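Local coordinates for protein citrate synthase (PDB 6ABX) that probably catalyses the condensation of oxaloacetate with acetyl-CoA and water to give citrate and CoA, a step of the tricarboxylic acid cycle, at residues L37-A47 with R167-M177. Numbering follows the deposited sequence.
Sequences LASFSNFEEVA and RVLDVSLMLHM
Met174 fits as a knob into a hole formed by Leu37, Ala38, Phe43 and Val46. Its CG lies 4.0 Å from Phe43 N; SD rests 3.4 Å from Asn42 C and 3.5 Å from Val46 CG2, where the Met174 and Val46 side chains cross at about a right angle. A bend at the last torsion (chi3 -79°) turns CE back to the end of helix 34-40, 3.7 Å from Ser41 O and near Leu37 O. Beside it, the amide of Phe43, first residue of helix 43-52, meets Asp170 on the syn side of OD2 (Phe43 N to Asp170 OD2 2.9 Å), with a weak second bond to OD1. One water joins OD2 to Ser41 O, another joins OD1 to Glu44 OE1, and Ser149 also bonds OD1. An alanine in place of Asp170 would probably leave Phe43 N without its carboxylate acceptor and each water without one of its anchors. Met177 CE sits over one face of the Phe43 ring, a CH-pi contact 3.6 Å from its centroid, while Leu173 CB meets the ring edge. Helix 43-52 thus starts against helix 163-174, the axes of 43-47 and 167-174 lying 20° from parallel; Ile334 of helix 324-343 touches Phe43 and Met177, and Tyr269 of helix 261-270 touches Val171.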
loop_
_atom_site.group_PDB
_atom_site.type_symbol
_atom_site.label_atom_id
_atom_site.label_comp_id
_atom_site.label_asym_id
_atom_site.label_seq_id
_atom_site.Cartn_x
_atom_site.Cartn_y
_atom_site.Cartn_z
ATOM N N LEU A 37 1.418 -22.381 21.211
ATOM C CA LEU A 37 1.546 -22.647 19.782
ATOM C C LEU A 37 3.017 -22.898 19.447
ATOM O O LEU A 37 3.348 -23.766 18.670
ATOM C CB LEU A 37 0.980 -21.472 18.982
ATOM C CG LEU A 37 -0.496 -21.216 19.217
ATOM C CD1 LEU A 37 -0.979 -19.996 18.484
ATOM C CD2 LEU A 37 -1.291 -22.437 18.813
ATOM N N ALA A 38 3.937 -22.131 20.049
ATOM C CA ALA A 38 5.345 -22.377 19.809
ATOM C C ALA A 38 5.813 -23.734 20.330
ATOM O O ALA A 38 6.642 -24.390 19.730
ATOM C CB ALA A 38 6.127 -21.255 20.440
ATOM N N SER A 39 5.290 -24.165 21.471
ATOM C CA SER A 39 5.608 -25.444 22.031
ATOM C C SER A 39 5.117 -26.603 21.175
ATOM O O SER A 39 5.809 -27.637 21.073
ATOM C CB SER A 39 5.065 -25.595 23.422
ATOM O OG SER A 39 5.656 -24.638 24.295
ATOM N N PHE A 40 3.869 -26.508 20.713
ATOM C CA PHE A 40 3.188 -27.688 20.235
ATOM C C PHE A 40 2.707 -27.606 18.788
ATOM O O PHE A 40 2.392 -28.669 18.185
ATOM C CB PHE A 40 1.995 -27.981 21.126
ATOM C CG PHE A 40 2.317 -28.089 22.590
ATOM C CD1 PHE A 40 3.252 -28.992 23.067
ATOM C CD2 PHE A 40 1.700 -27.256 23.486
ATOM C CE1 PHE A 40 3.580 -29.015 24.418
ATOM C CE2 PHE A 40 1.958 -27.341 24.837
ATOM C CZ PHE A 40 2.902 -28.220 25.299
ATOM N N SER A 41 2.621 -26.400 18.206
ATOM C CA SER A 41 1.974 -26.263 16.900
ATOM C C SER A 41 3.014 -26.173 15.767
ATOM O O SER A 41 4.241 -26.523 15.954
ATOM C CB SER A 41 1.031 -25.065 16.946
ATOM O OG SER A 41 0.234 -25.007 15.753
ATOM N N ASN A 42 2.564 -25.831 14.543
ATOM C CA ASN A 42 3.442 -25.757 13.421
ATOM C C ASN A 42 2.910 -24.680 12.464
ATOM O O ASN A 42 1.762 -24.220 12.645
ATOM C CB ASN A 42 3.646 -27.107 12.735
ATOM C CG ASN A 42 2.312 -27.721 12.381
ATOM O OD1 ASN A 42 1.648 -27.246 11.474
ATOM N ND2 ASN A 42 1.917 -28.744 13.127
ATOM N N PHE A 43 3.747 -24.261 11.513
ATOM C CA PHE A 43 3.399 -23.182 10.572
ATOM C C PHE A 43 2.000 -23.392 9.952
ATOM O O PHE A 43 1.107 -22.524 10.075
ATOM C CB PHE A 43 4.424 -23.042 9.465
ATOM C CG PHE A 43 4.147 -21.928 8.501
ATOM C CD1 PHE A 43 3.248 -22.053 7.464
ATOM C CD2 PHE A 43 4.860 -20.749 8.624
ATOM C CE1 PHE A 43 3.071 -21.028 6.547
ATOM C CE2 PHE A 43 4.664 -19.723 7.728
ATOM C CZ PHE A 43 3.786 -19.866 6.695
ATOM N N GLU A 44 1.781 -24.534 9.348
ATOM C CA GLU A 44 0.508 -24.758 8.655
ATOM C C GLU A 44 -0.686 -24.779 9.628
ATOM O O GLU A 44 -1.772 -24.239 9.343
ATOM C CB GLU A 44 0.554 -26.032 7.814
ATOM C CG GLU A 44 1.495 -25.945 6.643
ATOM C CD GLU A 44 2.926 -26.403 6.855
ATOM O OE1 GLU A 44 3.401 -26.418 7.994
ATOM O OE2 GLU A 44 3.521 -26.850 5.831
ATOM N N GLU A 45 -0.503 -25.367 10.813
ATOM C CA GLU A 45 -1.624 -25.434 11.733
ATOM C C GLU A 45 -2.012 -24.016 12.201
ATOM O O GLU A 45 -3.198 -23.686 12.360
ATOM C CB GLU A 45 -1.267 -26.297 12.939
ATOM C CG GLU A 45 -2.382 -26.437 13.895
ATOM C CD GLU A 45 -2.105 -27.378 15.055
ATOM O OE1 GLU A 45 -1.514 -26.914 16.071
ATOM O OE2 GLU A 45 -2.446 -28.567 14.914
ATOM N N VAL A 46 -1.012 -23.168 12.496
ATOM C CA VAL A 46 -1.348 -21.793 12.921
ATOM C C VAL A 46 -1.919 -20.962 11.770
ATOM O O VAL A 46 -2.799 -20.124 12.050
ATOM C CB VAL A 46 -0.153 -21.094 13.617
ATOM C CG1 VAL A 46 -0.544 -19.700 14.072
ATOM C CG2 VAL A 46 0.332 -21.888 14.809
ATOM N N ALA A 47 -1.441 -21.129 10.532
ATOM C CA ALA A 47 -2.029 -20.432 9.373
ATOM C C ALA A 47 -3.503 -20.849 9.235
ATOM O O ALA A 47 -4.385 -19.991 9.070
ATOM C CB ALA A 47 -1.281 -20.732 8.111
ATOM N N ARG A 167 12.471 -27.026 12.847
ATOM C CA ARG A 167 11.639 -26.639 13.941
ATOM C C ARG A 167 11.881 -25.184 14.351
ATOM O O ARG A 167 10.931 -24.427 14.625
ATOM C CB ARG A 167 11.926 -27.527 15.154
ATOM C CG ARG A 167 11.029 -27.232 16.336
ATOM C CD ARG A 167 9.658 -27.777 16.048
ATOM N NE ARG A 167 8.769 -27.649 17.187
ATOM C CZ ARG A 167 8.655 -28.554 18.161
ATOM N NH1 ARG A 167 9.490 -29.585 18.234
ATOM N NH2 ARG A 167 7.670 -28.432 19.039
ATOM N N VAL A 168 13.149 -24.777 14.421
ATOM C CA VAL A 168 13.501 -23.388 14.796
ATOM C C VAL A 168 12.928 -22.401 13.777
ATOM O O VAL A 168 12.325 -21.400 14.166
ATOM C CB VAL A 168 15.020 -23.192 15.005
ATOM C CG1 VAL A 168 15.288 -21.745 15.360
ATOM C CG2 VAL A 168 15.539 -24.119 16.110
ATOM N N LEU A 169 13.036 -22.713 12.490
ATOM C CA LEU A 169 12.460 -21.813 11.462
ATOM C C LEU A 169 10.935 -21.757 11.622
ATOM O O LEU A 169 10.303 -20.661 11.557
ATOM C CB LEU A 169 12.798 -22.259 10.043
ATOM C CG LEU A 169 12.180 -21.368 8.973
ATOM C CD1 LEU A 169 12.568 -19.929 9.139
ATOM C CD2 LEU A 169 12.569 -21.849 7.580
ATOM N N ASP A 170 10.305 -22.925 11.847
ATOM C CA ASP A 170 8.878 -23.019 11.960
ATOM C C ASP A 170 8.371 -22.119 13.111
ATOM O O ASP A 170 7.448 -21.331 12.974
ATOM C CB ASP A 170 8.510 -24.478 12.172
ATOM C CG ASP A 170 7.115 -24.762 11.712
ATOM O OD1 ASP A 170 6.866 -24.662 10.454
ATOM O OD2 ASP A 170 6.319 -25.006 12.599
ATOM N N VAL A 171 8.973 -22.235 14.280
ATOM C CA VAL A 171 8.610 -21.384 15.396
ATOM C C VAL A 171 8.879 -19.903 15.091
ATOM O O VAL A 171 7.969 -19.042 15.341
ATOM C CB VAL A 171 9.335 -21.820 16.675
ATOM C CG1 VAL A 171 9.121 -20.817 17.820
ATOM C CG2 VAL A 171 8.910 -23.208 17.098
ATOM N N SER A 172 10.071 -19.562 14.557
ATOM C CA SER A 172 10.352 -18.215 14.242
ATOM C C SER A 172 9.330 -17.585 13.279
ATOM O O SER A 172 8.912 -16.429 13.510
ATOM C CB SER A 172 11.761 -18.077 13.705
ATOM O OG SER A 172 12.651 -18.739 14.565
ATOM N N LEU A 173 8.844 -18.333 12.267
ATOM C CA LEU A 173 7.798 -17.834 11.388
ATOM C C LEU A 173 6.457 -17.718 12.129
ATOM O O LEU A 173 5.786 -16.661 12.000
ATOM C CB LEU A 173 7.661 -18.749 10.165
ATOM C CG LEU A 173 8.872 -18.781 9.234
ATOM C CD1 LEU A 173 8.719 -19.879 8.202
ATOM C CD2 LEU A 173 9.072 -17.419 8.582
ATOM N N MET A 174 6.076 -18.700 12.986
ATOM C CA MET A 174 4.758 -18.602 13.681
ATOM C C MET A 174 4.729 -17.319 14.528
ATOM O O MET A 174 3.717 -16.592 14.620
ATOM C CB MET A 174 4.482 -19.818 14.620
ATOM C CG MET A 174 4.185 -21.092 13.883
ATOM S SD MET A 174 3.755 -22.523 14.985
ATOM C CE MET A 174 5.376 -22.997 15.519
ATOM N N LEU A 175 5.868 -16.964 15.131
ATOM C CA LEU A 175 6.000 -15.816 15.997
ATOM C C LEU A 175 5.765 -14.485 15.276
ATOM O O LEU A 175 5.467 -13.518 15.984
ATOM C CB LEU A 175 7.378 -15.759 16.648
ATOM C CG LEU A 175 7.662 -16.866 17.663
ATOM C CD1 LEU A 175 9.073 -16.767 18.225
ATOM C CD2 LEU A 175 6.672 -16.824 18.789
ATOM N N HIS A 176 5.899 -14.453 13.949
ATOM C CA HIS A 176 5.735 -13.261 13.120
ATOM C C HIS A 176 4.386 -13.175 12.384
ATOM O O HIS A 176 4.182 -12.224 11.637
ATOM C CB HIS A 176 6.888 -13.157 12.127
ATOM C CG HIS A 176 8.183 -12.763 12.758
ATOM N ND1 HIS A 176 9.032 -13.685 13.326
ATOM C CD2 HIS A 176 8.776 -11.560 12.888
ATOM C CE1 HIS A 176 10.101 -13.037 13.809
ATOM N NE2 HIS A 176 9.941 -11.724 13.604
ATOM N N MET A 177 3.451 -14.137 12.571
ATOM C CA MET A 177 2.313 -14.225 11.689
ATOM C C MET A 177 1.336 -13.074 11.935
ATOM O O MET A 177 0.764 -12.604 10.951
ATOM C CB MET A 177 1.585 -15.540 11.875
ATOM C CG MET A 177 2.331 -16.662 11.179
ATOM S SD MET A 177 1.477 -18.242 11.478
ATOM C CE MET A 177 2.465 -19.338 10.471
HETATM O O HOH W 1 6.218 -26.207 17.938
HETATM O O HOH W 2 6.891 -26.353 14.786
HETATM O O HOH W 3 6.200 -26.126 8.241
#